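Local atomic coordinates of nucleoporin NUP82 (Chaetomium thermophilum, PDB entry 5CWW), a protein that is a structural constituent of the nuclear pore complex and probably also serves as a docking partner for nuclear transport factors. Residues I513-W518 / Q545-D550; G435-C440 / Q474-L479; D391-G396 / Y500-T505; N421-N426 / F520-E525; C429-S434 / P490-D495. All blocks are in the same frame, centred on the assembly; numbering follows the deposited sequence.

Overall arrangement
All five contacts lie in or beside two neighbouring blades of the beta-propeller that makes up this N-terminal part of the protein. Interaction 2 pairs strands within the blade of 389-395, 427-432, 437-441 and 469-476; interaction 1 does so in the blade of 491-494, 501-506, 509-514 and 548-554. Interactions 3 and 5 pack these blades against each other, with centres about 6 Å apart. The centre of interaction 5 lies about 9 Å from that of interaction 2, and interactions 1 and 2 are about 12 Å apart. Interaction 4, about 17 Å from interaction 3, fixes a loop of the first blade to a helix of the second; the Tyr-500 hydroxyl joins these two contacts.

Interaction 1 (I513-W518 / Q545-D550)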
# COMPACT_ATOMS: atom_id res chain seq x y z
N ILE B 513 4.23 14.26 15.11
CA ILE B 513 5.62 14.08 14.68
C ILE B 513 5.95 15.12 13.61
O ILE B 513 5.11 15.42 12.77
CB ILE B 513 5.87 12.66 14.10
CG1 ILE B 513 5.59 11.59 15.16
CG2 ILE B 513 7.30 12.53 13.59
CD1 ILE B 513 5.50 10.19 14.60
N SER B 514 7.17 15.65 13.65
CA SER B 514 7.63 16.57 12.62
C SER B 514 9.09 16.37 12.26
O SER B 514 9.93 16.18 13.14
CB SER B 514 7.41 18.01 13.05
OG SER B 514 8.03 18.88 12.11
N LEU B 515 9.39 16.44 10.97
CA LEU B 515 10.74 16.27 10.46
C LEU B 515 11.41 17.60 10.15
O LEU B 515 12.56 17.64 9.70
CB LEU B 515 10.73 15.39 9.21
CG LEU B 515 9.91 14.10 9.35
CD1 LEU B 515 10.02 13.26 8.08
CD2 LEU B 515 10.35 13.30 10.56
N THR B 516 10.69 18.70 10.38
CA THR B 516 11.27 20.03 10.25
C THR B 516 11.80 20.49 11.61
O THR B 516 11.29 20.06 12.64
CB THR B 516 10.24 21.06 9.73
OG1 THR B 516 9.20 21.22 10.70
CG2 THR B 516 9.65 20.60 8.41
N PRO B 517 12.81 21.37 11.61
CA PRO B 517 13.50 21.93 10.44
C PRO B 517 14.61 21.04 9.90
O PRO B 517 15.33 21.46 9.00
CB PRO B 517 14.07 23.24 10.98
CG PRO B 517 14.35 22.95 12.41
CD PRO B 517 13.27 22.01 12.86
N TRP B 518 14.74 19.83 10.44
CA TRP B 518 15.85 18.96 10.07
C TRP B 518 15.93 18.66 8.58
O TRP B 518 17.02 18.59 8.02
CB TRP B 518 15.76 17.64 10.84
CG TRP B 518 16.68 16.60 10.28
CD1 TRP B 518 18.00 16.44 10.56
CD2 TRP B 518 16.34 15.59 9.33
NE1 TRP B 518 18.51 15.39 9.84
CE2 TRP B 518 17.51 14.85 9.08
CE3 TRP B 518 15.16 15.23 8.67
CZ2 TRP B 518 17.54 13.77 8.19
CZ3 TRP B 518 15.19 14.16 7.79
CH2 TRP B 518 16.37 13.45 7.56
N GLN B 545 19.25 16.01 16.74
CA GLN B 545 18.20 15.10 17.19
C GLN B 545 17.17 14.84 16.10
O GLN B 545 16.36 13.92 16.20
CB GLN B 545 17.50 15.66 18.43
CG GLN B 545 18.44 15.94 19.60
CD GLN B 545 17.70 16.29 20.87
OE1 GLN B 545 17.90 17.35 21.46
NE2 GLN B 545 16.83 15.38 21.32
N GLY B 546 17.20 15.66 15.05
CA GLY B 546 16.33 15.46 13.90
C GLY B 546 14.87 15.73 14.21
O GLY B 546 14.50 16.83 14.63
N SER B 547 14.04 14.71 14.01
CA SER B 547 12.60 14.86 14.15
C SER B 547 12.18 15.08 15.60
O SER B 547 12.84 14.59 16.52
CB SER B 547 11.88 13.63 13.59
OG SER B 547 12.11 12.50 14.41
N GLU B 548 11.08 15.81 15.79
CA GLU B 548 10.50 15.99 17.11
C GLU B 548 9.19 15.23 17.22
O GLU B 548 8.49 15.04 16.23
CB GLU B 548 10.27 17.48 17.41
CG GLU B 548 9.20 18.13 16.54
CD GLU B 548 8.96 19.58 16.91
OE1 GLU B 548 9.82 20.19 17.59
OE2 GLU B 548 7.89 20.12 16.53
N ARG B 549 8.88 14.79 18.44
CA ARG B 549 7.67 14.02 18.69
C ARG B 549 7.08 14.39 20.05
O ARG B 549 7.82 14.55 21.03
CB ARG B 549 7.96 12.52 18.63
CG ARG B 549 9.15 12.08 19.48
CD ARG B 549 9.80 10.83 18.93
NE ARG B 549 11.14 10.64 19.46
CZ ARG B 549 12.23 11.25 19.00
NH1 ARG B 549 13.41 11.01 19.55
NH2 ARG B 549 12.14 12.11 17.99
N ASP B 550 5.77 14.54 20.10
CA ASP B 550 5.09 14.90 21.33
C ASP B 550 3.70 14.28 21.38
O ASP B 550 2.93 14.39 20.43
CB ASP B 550 4.99 16.42 21.47
CG ASP B 550 4.36 16.84 22.78
OD1 ASP B 550 5.09 16.89 23.80
OD2 ASP B 550 3.15 17.13 22.79
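Leu-515 keeps CG beside its backbone N, opposite the carbonyl carbon (chi1 -48°), which turns the branch CD2 back to within 3.4 Å of Ser-547 CB, tighter than ordinary van der Waals contact. In Trp-518, CG is trans to the backbone N (chi1 167°), which directs it toward Gly-546; CB, CG and CD1 lie against the glycine backbone, with Trp-518 CB 3.8 Å from Gly-546 CA. Glu-548 CG lies 3.9 Å from Ser-514 CB. The backbones of Ser-514 and Glu-548 form an antiparallel hydrogen-bonded pair, Ser-514 N to Glu-548 O at 3.0 Å and Glu-548 N to Ser-514 O at 2.9 Å. Ser-514 OG then accepts a hydrogen bond from Thr-516 N at 3.2 Å in an ST turn, where the chain leaves the strand for the cis Pro-517 and the helix that follows. The ladder joins strand 509-514 to 548-554, the outermost strand of its blade. Toward the neighbouring blade, Ser-547 OG is hydrogen-bonded to Gln-474, the Trp-518 ring stacks on Phe-473, and Arg-549 makes a cation-pi contact with Phe-476, all on strand 469-476.

Interaction 2 (G435-C440 / Q474-L479)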
# COMPACT_ATOMS: atom_id res chain seq x y z
N GLY B 435 4.05 0.32 17.45
CA GLY B 435 3.98 1.77 17.42
C GLY B 435 5.32 2.39 17.10
O GLY B 435 5.46 3.62 17.07
N GLN B 436 6.32 1.55 16.87
CA GLN B 436 7.63 2.01 16.44
C GLN B 436 7.52 2.72 15.10
O GLN B 436 6.84 2.24 14.19
CB GLN B 436 8.62 0.85 16.34
CG GLN B 436 10.01 1.23 15.83
CD GLN B 436 10.78 0.04 15.28
OE1 GLN B 436 10.62 -0.34 14.12
NE2 GLN B 436 11.62 -0.55 16.12
N VAL B 437 8.19 3.87 14.99
CA VAL B 437 8.25 4.62 13.74
C VAL B 437 9.67 4.61 13.21
O VAL B 437 10.63 4.80 13.96
CB VAL B 437 7.78 6.08 13.93
CG1 VAL B 437 7.89 6.85 12.61
CG2 VAL B 437 6.36 6.12 14.45
N LYS B 438 9.80 4.39 11.91
CA LYS B 438 11.10 4.37 11.26
C LYS B 438 11.10 5.36 10.10
O LYS B 438 10.25 5.30 9.22
CB LYS B 438 11.43 2.96 10.76
CG LYS B 438 12.88 2.76 10.36
CD LYS B 438 13.18 1.31 10.02
CE LYS B 438 13.17 0.42 11.26
NZ LYS B 438 13.26 -1.02 10.91
N ILE B 439 12.06 6.28 10.13
CA ILE B 439 12.19 7.30 9.10
C ILE B 439 13.34 6.95 8.18
O ILE B 439 14.50 6.94 8.59
CB ILE B 439 12.43 8.70 9.71
CG1 ILE B 439 11.37 9.02 10.77
CG2 ILE B 439 12.44 9.77 8.61
CD1 ILE B 439 9.94 8.98 10.26
N CYS B 440 13.01 6.64 6.93
CA CYS B 440 14.00 6.23 5.94
C CYS B 440 14.12 7.25 4.82
O CYS B 440 13.14 7.88 4.44
CB CYS B 440 13.64 4.87 5.36
SG CYS B 440 13.37 3.60 6.61
N GLN B 474 16.36 7.32 11.26
CA GLN B 474 15.95 7.36 12.66
C GLN B 474 14.84 6.35 12.95
O GLN B 474 14.01 6.06 12.10
CB GLN B 474 15.49 8.78 13.01
CG GLN B 474 15.06 8.96 14.46
CD GLN B 474 14.70 10.39 14.77
OE1 GLN B 474 14.46 11.20 13.87
NE2 GLN B 474 14.66 10.72 16.06
N THR B 475 14.86 5.82 14.17
CA THR B 475 13.85 4.89 14.63
C THR B 475 13.49 5.23 16.07
O THR B 475 14.38 5.37 16.91
CB THR B 475 14.34 3.42 14.56
OG1 THR B 475 14.86 3.15 13.26
CG2 THR B 475 13.21 2.45 14.88
N PHE B 476 12.20 5.36 16.36
CA PHE B 476 11.78 5.68 17.72
C PHE B 476 10.41 5.11 18.07
O PHE B 476 9.55 4.97 17.20
CB PHE B 476 11.77 7.20 17.93
CG PHE B 476 10.91 7.95 16.95
CD1 PHE B 476 9.56 8.12 17.18
CD2 PHE B 476 11.47 8.49 15.80
CE1 PHE B 476 8.77 8.81 16.28
CE2 PHE B 476 10.68 9.19 14.90
CZ PHE B 476 9.33 9.34 15.14
N ASP B 477 10.23 4.78 19.34
CA ASP B 477 8.93 4.34 19.85
C ASP B 477 7.96 5.51 19.94
O ASP B 477 8.38 6.66 20.09
CB ASP B 477 9.07 3.69 21.23
CG ASP B 477 9.69 2.30 21.17
OD1 ASP B 477 9.50 1.59 20.16
OD2 ASP B 477 10.36 1.91 22.15
N THR B 478 6.67 5.21 19.85
CA THR B 478 5.62 6.18 20.15
C THR B 478 4.74 5.67 21.28
O THR B 478 3.89 6.40 21.79
CB THR B 478 4.75 6.48 18.91
OG1 THR B 478 4.08 5.28 18.49
CG2 THR B 478 5.61 7.02 17.77
N LEU B 479 4.94 4.41 21.66
CA LEU B 479 4.19 3.79 22.75
C LEU B 479 5.12 3.24 23.83
O LEU B 479 6.24 2.83 23.53
CB LEU B 479 3.30 2.66 22.23
CG LEU B 479 2.21 3.02 21.23
CD1 LEU B 479 1.51 1.75 20.73
CD2 LEU B 479 1.20 3.97 21.84
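Phe-476 and Val-437 form an antiparallel hydrogen-bonded pair, their side chains side by side on one face of the sheet. The Phe-476 ring leaves its backbone between N and the carbonyl carbon (chi1 56°), which swings it across the ladder; Val-437 CB sits over one ring face in a CH-pi contact, 4.1 Å from the centroid and 26° off the normal. Val-437 CG2 also meets Thr-478 CG2 at 3.5 Å, the side chains nearly at right angles. On the other face Thr-475 divides its branches (chi1 -51°): OG1 lies beside Lys-438 CG at 3.5 Å, while CG2 packs on Gln-436 CG at 3.6 Å. Past the ladder's end, Thr-478 OG1 donates to Gly-435 O at 2.6 Å, tilted from the carbonyl plane. The backbone angles at Gly-435 by themselves call for glycine, since a CB would jam against the preceding carbonyl O; it would also collide with Leu-479 CD1. A valine in place of Thr-478 would probably leave Gly-435 O without this donor and loosen the tie between the segments there. Val-437 N to Phe-476 O (2.8 Å) and Ile-439 N to Gln-474 O (2.8 Å) tie strand 437-441 to 469-476, the outer part of this blade. Strand 501-506 of the next blade packs on the face that carries Val-437 and Ile-439, and a strand of another protein's chain continues the sheet beside Thr-475 and Phe-476.

Interaction 3 (D391-G396 / Y500-T505)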
# COMPACT_ATOMS: atom_id res chain seq x y z
N ASP B 391 1.49 0.33 8.91
CA ASP B 391 1.20 1.46 8.04
C ASP B 391 2.46 1.99 7.36
O ASP B 391 3.58 1.73 7.80
CB ASP B 391 0.54 2.59 8.82
CG ASP B 391 -0.37 3.45 7.96
OD1 ASP B 391 -0.32 3.33 6.72
OD2 ASP B 391 -1.14 4.26 8.52
N ILE B 392 2.25 2.72 6.28
CA ILE B 392 3.34 3.35 5.54
C ILE B 392 2.90 4.74 5.12
O ILE B 392 1.75 4.95 4.73
CB ILE B 392 3.76 2.52 4.31
CG1 ILE B 392 4.93 3.19 3.59
CG2 ILE B 392 2.57 2.30 3.37
CD1 ILE B 392 5.59 2.32 2.54
N TYR B 393 3.82 5.70 5.21
CA TYR B 393 3.54 7.08 4.86
C TYR B 393 4.75 7.69 4.19
O TYR B 393 5.83 7.75 4.78
CB TYR B 393 3.15 7.89 6.10
CG TYR B 393 3.01 9.37 5.85
CD1 TYR B 393 1.92 9.87 5.14
CD2 TYR B 393 3.95 10.27 6.33
CE1 TYR B 393 1.79 11.23 4.91
CE2 TYR B 393 3.82 11.63 6.10
CZ TYR B 393 2.74 12.10 5.39
OH TYR B 393 2.61 13.45 5.17
N VAL B 394 4.58 8.13 2.94
CA VAL B 394 5.69 8.59 2.13
C VAL B 394 5.56 10.06 1.78
O VAL B 394 4.55 10.49 1.21
CB VAL B 394 5.81 7.77 0.84
CG1 VAL B 394 7.03 8.22 0.03
CG2 VAL B 394 5.92 6.29 1.16
N ILE B 395 6.59 10.83 2.11
CA ILE B 395 6.67 12.22 1.72
C ILE B 395 7.54 12.31 0.48
O ILE B 395 8.75 12.09 0.54
CB ILE B 395 7.25 13.09 2.85
CG1 ILE B 395 6.47 12.87 4.14
CG2 ILE B 395 7.21 14.57 2.45
CD1 ILE B 395 7.15 13.40 5.37
N GLY B 396 6.92 12.60 -0.66
CA GLY B 396 7.63 12.62 -1.92
C GLY B 396 8.66 13.73 -1.99
O GLY B 396 8.49 14.78 -1.38
N TYR B 500 5.68 17.52 6.06
CA TYR B 500 6.78 17.01 6.87
C TYR B 500 6.39 16.87 8.33
O TYR B 500 7.22 16.54 9.17
CB TYR B 500 8.00 17.92 6.71
CG TYR B 500 8.55 17.87 5.30
CD1 TYR B 500 9.31 16.79 4.87
CD2 TYR B 500 8.28 18.88 4.40
CE1 TYR B 500 9.80 16.73 3.58
CE2 TYR B 500 8.76 18.83 3.10
CZ TYR B 500 9.52 17.75 2.70
OH TYR B 500 10.01 17.69 1.41
N SER B 501 5.12 17.13 8.62
CA SER B 501 4.54 16.77 9.91
C SER B 501 3.44 15.75 9.68
O SER B 501 2.81 15.74 8.62
CB SER B 501 4.00 18.01 10.63
OG SER B 501 5.05 18.88 11.00
N PHE B 502 3.20 14.90 10.67
CA PHE B 502 2.16 13.88 10.55
C PHE B 502 1.83 13.31 11.93
O PHE B 502 2.52 13.59 12.91
CB PHE B 502 2.58 12.76 9.59
CG PHE B 502 3.94 12.19 9.88
CD1 PHE B 502 5.09 12.80 9.39
CD2 PHE B 502 4.08 11.04 10.64
CE1 PHE B 502 6.34 12.27 9.65
CE2 PHE B 502 5.32 10.51 10.91
CZ PHE B 502 6.45 11.13 10.42
N TYR B 503 0.77 12.51 11.99
CA TYR B 503 0.28 11.96 13.25
C TYR B 503 0.29 10.44 13.28
O TYR B 503 0.21 9.79 12.24
CB TYR B 503 -1.13 12.48 13.53
CG TYR B 503 -1.21 13.98 13.51
CD1 TYR B 503 -0.91 14.71 14.65
CD2 TYR B 503 -1.57 14.66 12.36
CE1 TYR B 503 -0.97 16.09 14.64
CE2 TYR B 503 -1.64 16.04 12.34
CZ TYR B 503 -1.34 16.75 13.49
OH TYR B 503 -1.40 18.12 13.49
N VAL B 504 0.38 9.90 14.49
CA VAL B 504 0.23 8.47 14.72
C VAL B 504 -0.92 8.26 15.70
O VAL B 504 -0.87 8.74 16.83
CB VAL B 504 1.53 7.84 15.27
CG1 VAL B 504 1.31 6.38 15.68
CG2 VAL B 504 2.64 7.93 14.25
N THR B 505 -1.95 7.54 15.25
CA THR B 505 -3.11 7.25 16.07
C THR B 505 -3.12 5.78 16.47
O THR B 505 -2.86 4.90 15.65
CB THR B 505 -4.43 7.59 15.35
OG1 THR B 505 -4.43 8.97 14.96
CG2 THR B 505 -5.63 7.32 16.25
O HOH W 1 10.45 14.89 0.68
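Tyr-393 and Phe-502 meet obliquely, their ring planes at 44° and their centroids 5.2 Å apart. It is the CD2-CE2 side of the tyrosine that does the touching: CD2 hangs above one face of Phe-502, displaced toward the rim, and CE2 comes to 3.7 Å from Phe-502 CD1. The phenylalanine ring turns toward the other strand because its CG stands between the backbone N and the carbonyl carbon (chi1 51°). Two residues along each segment, Ile-395 and Tyr-500 repeat the theme with a methyl in place of a ring. Ile-395 CG2 lies over one face of the Tyr-500 ring in a CH-pi contact, 4.0 Å from the centroid, leaning toward CE1 at 3.6 Å, while Ile-395 CD1 reaches back to Tyr-500 CA at 3.9 Å. At the far end of this ring a water is hydrogen-bonded both to Tyr-500 OH, at 2.9 Å, and to Gly-396 O, at 2.8 Å. Strand 389-395 belongs to one propeller blade and strand 501-506 to the next, so the contact is face-to-face packing of adjacent blades, with Cys-429 and Phe-492 also touching Phe-502. The chemistry is apolar in the middle and polar at the margins. Both tyrosines place their rings among carbon atoms, while their buried hydroxyls find partners beyond the packed surface: Tyr-393 OH bonds to Pro-499 O, and Tyr-500 OH to Leu-423 N as well as to the water. The hydroxyl bonds are thereby likely to limit how far either ring can slide over its neighbour.

Interaction 4 (N421-N426 / F520-E525); sequences NGLSLN and FRLESE
Glu-523 OE1 takes two hydrogen bonds from Ser-424: the hydroxyl OG donates at 2.7 Å to the syn lone pair, and the backbone N donates at 2.9 Å from well above the carboxylate plane, along a fairly straight path (161° at the hydrogen). The glutamate reaches this spot by bending at chi2 (62°), which folds its carboxylate toward the loop. Its CG, opposite the backbone N (chi1 178°), lies 3.2 Å from Gly-422 O. The second oxygen, OE2, has a weak hydrogen bond to Gln-527 on its own side, and Ser-424 OG is also hydrogen-bonded to a basic side chain of another protein's chain, a positive charge that would probably favour the ionised carboxylate. Around this polar centre, Leu-423 CD1 packs on Leu-522 CG at 3.9 Å and lies 3.7 Å from Glu-523 OE1, covering one flank of the acid. Farther out, the edge of the Phe-520 ring meets the loop backbone, with Phe-520 CE1 3.7 Å from Gly-422 CA and 3.6 Å from Asn-421 O. If Glu-523 were an alanine, Ser-424 N would probably be left without its acceptor and a gap would open between the helix and residues 422-424. The loop holding 421-426 leads into strand 427-432 of one blade, whereas helix 518-526 belongs to the insertion between strands 509-514 and 548-554 of the next. Helix 534-543 packs on Leu-522 and Glu-525, and another protein's chain reaches Leu-425 and Leu-522.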
# COMPACT_ATOMS: atom_id res chain seq x y z
N ASN B 421 8.25 23.79 -1.09
CA ASN B 421 9.64 23.83 -0.68
C ASN B 421 9.92 22.83 0.44
O ASN B 421 9.24 22.83 1.46
CB ASN B 421 10.02 25.24 -0.22
CG ASN B 421 11.50 25.38 0.07
OD1 ASN B 421 12.33 24.66 -0.49
ND2 ASN B 421 11.85 26.31 0.95
N GLY B 422 10.93 21.99 0.24
CA GLY B 422 11.26 20.95 1.19
C GLY B 422 12.48 20.16 0.79
O GLY B 422 13.42 20.72 0.23
N LEU B 423 12.46 18.86 1.05
CA LEU B 423 13.61 18.00 0.80
C LEU B 423 13.55 17.34 -0.57
O LEU B 423 12.53 16.76 -0.96
CB LEU B 423 13.71 16.92 1.89
CG LEU B 423 14.94 16.02 1.84
CD1 LEU B 423 16.21 16.81 2.14
CD2 LEU B 423 14.79 14.86 2.81
N SER B 424 14.67 17.39 -1.30
CA SER B 424 14.75 16.79 -2.62
C SER B 424 14.96 15.27 -2.56
O SER B 424 15.65 14.70 -3.40
CB SER B 424 15.89 17.44 -3.42
OG SER B 424 17.12 17.32 -2.73
N LEU B 425 14.36 14.63 -1.56
CA LEU B 425 14.44 13.19 -1.40
C LEU B 425 13.12 12.66 -0.89
O LEU B 425 12.44 13.31 -0.09
CB LEU B 425 15.55 12.79 -0.42
CG LEU B 425 17.00 13.18 -0.72
CD1 LEU B 425 17.84 12.91 0.50
CD2 LEU B 425 17.54 12.42 -1.92
N ASN B 426 12.74 11.47 -1.34
CA ASN B 426 11.59 10.78 -0.77
C ASN B 426 11.90 10.38 0.67
O ASN B 426 13.01 9.93 0.97
CB ASN B 426 11.21 9.55 -1.59
CG ASN B 426 10.91 9.88 -3.04
OD1 ASN B 426 10.00 10.66 -3.34
ND2 ASN B 426 11.66 9.28 -3.95
N PHE B 520 14.94 20.59 6.21
CA PHE B 520 15.37 21.82 5.57
C PHE B 520 16.88 22.02 5.69
O PHE B 520 17.52 22.55 4.78
CB PHE B 520 14.63 23.02 6.17
CG PHE B 520 13.14 23.00 5.95
CD1 PHE B 520 12.62 22.70 4.70
CD2 PHE B 520 12.27 23.26 6.99
CE1 PHE B 520 11.24 22.68 4.50
CE2 PHE B 520 10.90 23.24 6.80
CZ PHE B 520 10.39 22.95 5.55
N ARG B 521 17.46 21.60 6.81
CA ARG B 521 18.90 21.72 7.01
C ARG B 521 19.65 20.78 6.07
O ARG B 521 20.73 21.12 5.57
CB ARG B 521 19.29 21.43 8.46
CG ARG B 521 18.69 22.39 9.48
CD ARG B 521 19.35 22.22 10.84
NE ARG B 521 18.44 22.53 11.94
CZ ARG B 521 18.17 23.76 12.37
NH1 ARG B 521 18.73 24.81 11.80
NH2 ARG B 521 17.32 23.93 13.38
N LEU B 522 19.09 19.60 5.83
CA LEU B 522 19.71 18.65 4.93
C LEU B 522 19.66 19.18 3.50
O LEU B 522 20.65 19.12 2.77
CB LEU B 522 19.03 17.28 5.01
CG LEU B 522 19.56 16.22 4.03
CD1 LEU B 522 21.08 16.07 4.13
CD2 LEU B 522 18.87 14.88 4.24
N GLU B 523 18.50 19.71 3.11
CA GLU B 523 18.32 20.23 1.76
C GLU B 523 19.27 21.40 1.49
O GLU B 523 19.80 21.53 0.39
CB GLU B 523 16.87 20.66 1.54
CG GLU B 523 16.61 21.28 0.16
CD GLU B 523 16.86 20.31 -0.98
OE1 GLU B 523 16.90 19.08 -0.73
OE2 GLU B 523 17.02 20.77 -2.13
N SER B 524 19.46 22.26 2.48
CA SER B 524 20.35 23.41 2.32
C SER B 524 21.78 22.94 2.09
O SER B 524 22.51 23.52 1.29
CB SER B 524 20.29 24.32 3.55
OG SER B 524 20.77 23.66 4.70
N GLU B 525 22.17 21.87 2.78
CA GLU B 525 23.49 21.29 2.57
C GLU B 525 23.61 20.67 1.18
O GLU B 525 24.67 20.73 0.55
CB GLU B 525 23.79 20.24 3.63
CG GLU B 525 25.24 19.77 3.63
CD GLU B 525 26.22 20.92 3.78
OE1 GLU B 525 25.91 21.86 4.53
OE2 GLU B 525 27.29 20.87 3.14

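Interaction 5 (C429-S434 / P490-D495); sequences CLLSTS and PMFSED
Cys-429 opens the contact with its CB 3.9 Å from Phe-492 CZ, and its carbonyl O lies 3.5 Å from Phe-492 CE2. Leu-430 turns its side chain the other way, and its carbonyl carbon sits at the ring edge, near its plane. Leu-431 carries the centre of the packing. With CG trans to the backbone N (chi1 -173°) and chi2 at 50°, its side chain extends toward the facing sheet and sets CD2 above the middle of the Phe-492 ring, 4.2 Å from the centroid and only 3° off the normal. The same methyl lies 3.7 Å from Pro-490 CB, wedged between proline and phenylalanine, while Leu-431 CB approaches Phe-492 CE2 at 3.5 Å. The carbonyl O of Ser-432 lies 3.3 Å from Pro-490 CG, and Thr-433 follows along the proline ring. Strands 427-432 and 491-494 thus face each other from neighbouring blades, the axes of the two short strand segments coming within 8.1 Å, with the Phe-492 ring nearly perpendicular to that of Phe-502. Cohesion here is almost wholly van der Waals and CH-pi. One backbone polar group is met from the side: Phe-492 N donates to OD2 of Asp-391, next to Leu-431 in its sheet, a polar link between the blades.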
# COMPACT_ATOMS: atom_id res chain seq x y z
N CYS B 429 8.23 6.64 5.68
CA CYS B 429 7.95 6.46 7.10
C CYS B 429 7.19 5.15 7.31
O CYS B 429 6.21 4.87 6.61
CB CYS B 429 7.15 7.64 7.64
SG CYS B 429 7.91 9.25 7.29
N LEU B 430 7.66 4.35 8.26
CA LEU B 430 7.11 3.01 8.49
C LEU B 430 6.63 2.86 9.93
O LEU B 430 7.37 3.17 10.87
CB LEU B 430 8.17 1.94 8.18
CG LEU B 430 8.86 2.05 6.82
CD1 LEU B 430 10.00 1.04 6.72
CD2 LEU B 430 7.87 1.85 5.69
N LEU B 431 5.41 2.37 10.09
CA LEU B 431 4.78 2.22 11.40
C LEU B 431 4.60 0.74 11.74
O LEU B 431 3.91 0.01 11.03
CB LEU B 431 3.44 2.95 11.42
CG LEU B 431 2.66 3.08 12.72
CD1 LEU B 431 3.52 3.61 13.86
CD2 LEU B 431 1.48 4.02 12.48
N SER B 432 5.22 0.32 12.84
CA SER B 432 5.16 -1.07 13.28
C SER B 432 3.97 -1.30 14.22
O SER B 432 3.41 -0.36 14.76
CB SER B 432 6.45 -1.47 13.99
OG SER B 432 7.59 -1.16 13.19
N THR B 433 3.61 -2.57 14.40
CA THR B 433 2.56 -2.95 15.34
C THR B 433 2.81 -2.36 16.72
O THR B 433 1.88 -1.92 17.40
CB THR B 433 2.46 -4.49 15.47
OG1 THR B 433 2.22 -5.07 14.18
CG2 THR B 433 1.33 -4.89 16.43
N SER B 434 4.07 -2.34 17.12
CA SER B 434 4.45 -1.85 18.45
C SER B 434 4.28 -0.35 18.57
O SER B 434 4.36 0.20 19.67
CB SER B 434 5.90 -2.22 18.75
OG SER B 434 6.79 -1.50 17.92
N PRO B 490 -1.91 0.70 14.60
CA PRO B 490 -1.65 2.15 14.61
C PRO B 490 -1.67 2.71 13.19
O PRO B 490 -1.36 1.99 12.25
CB PRO B 490 -0.27 2.25 15.25
CG PRO B 490 0.39 0.95 14.94
CD PRO B 490 -0.71 -0.08 14.95
N MET B 491 -2.03 3.99 13.04
CA MET B 491 -2.23 4.59 11.73
C MET B 491 -1.50 5.92 11.56
O MET B 491 -1.40 6.70 12.51
CB MET B 491 -3.72 4.82 11.48
CG MET B 491 -4.58 3.56 11.56
SD MET B 491 -6.34 3.96 11.60
CE MET B 491 -6.51 4.52 13.29
N PHE B 492 -1.00 6.17 10.36
CA PHE B 492 -0.46 7.48 10.00
C PHE B 492 -1.59 8.41 9.57
O PHE B 492 -2.60 7.96 9.03
CB PHE B 492 0.57 7.36 8.87
CG PHE B 492 1.95 6.96 9.33
CD1 PHE B 492 2.57 7.60 10.38
CD2 PHE B 492 2.63 5.94 8.68
CE1 PHE B 492 3.84 7.24 10.79
CE2 PHE B 492 3.90 5.57 9.08
CZ PHE B 492 4.51 6.22 10.13
N SER B 493 -1.41 9.70 9.81
CA SER B 493 -2.29 10.73 9.27
C SER B 493 -1.46 11.94 8.85
O SER B 493 -0.54 12.33 9.57
CB SER B 493 -3.34 11.15 10.29
OG SER B 493 -4.09 10.05 10.75
N GLU B 494 -1.79 12.53 7.71
CA GLU B 494 -1.04 13.69 7.23
C GLU B 494 -1.48 14.96 7.97
O GLU B 494 -2.62 15.07 8.41
CB GLU B 494 -1.22 13.87 5.72
CG GLU B 494 -0.42 15.04 5.15
CD GLU B 494 -0.47 15.12 3.64
OE1 GLU B 494 -1.12 14.25 3.01
OE2 GLU B 494 0.13 16.07 3.07
N ASP B 495 -0.55 15.90 8.11
CA ASP B 495 -0.84 17.20 8.69
C ASP B 495 -1.24 18.18 7.59
O ASP B 495 -0.59 18.26 6.55
CB ASP B 495 0.36 17.73 9.47
CG ASP B 495 0.10 19.09 10.09
OD1 ASP B 495 0.32 20.11 9.40
OD2 ASP B 495 -0.32 19.13 11.26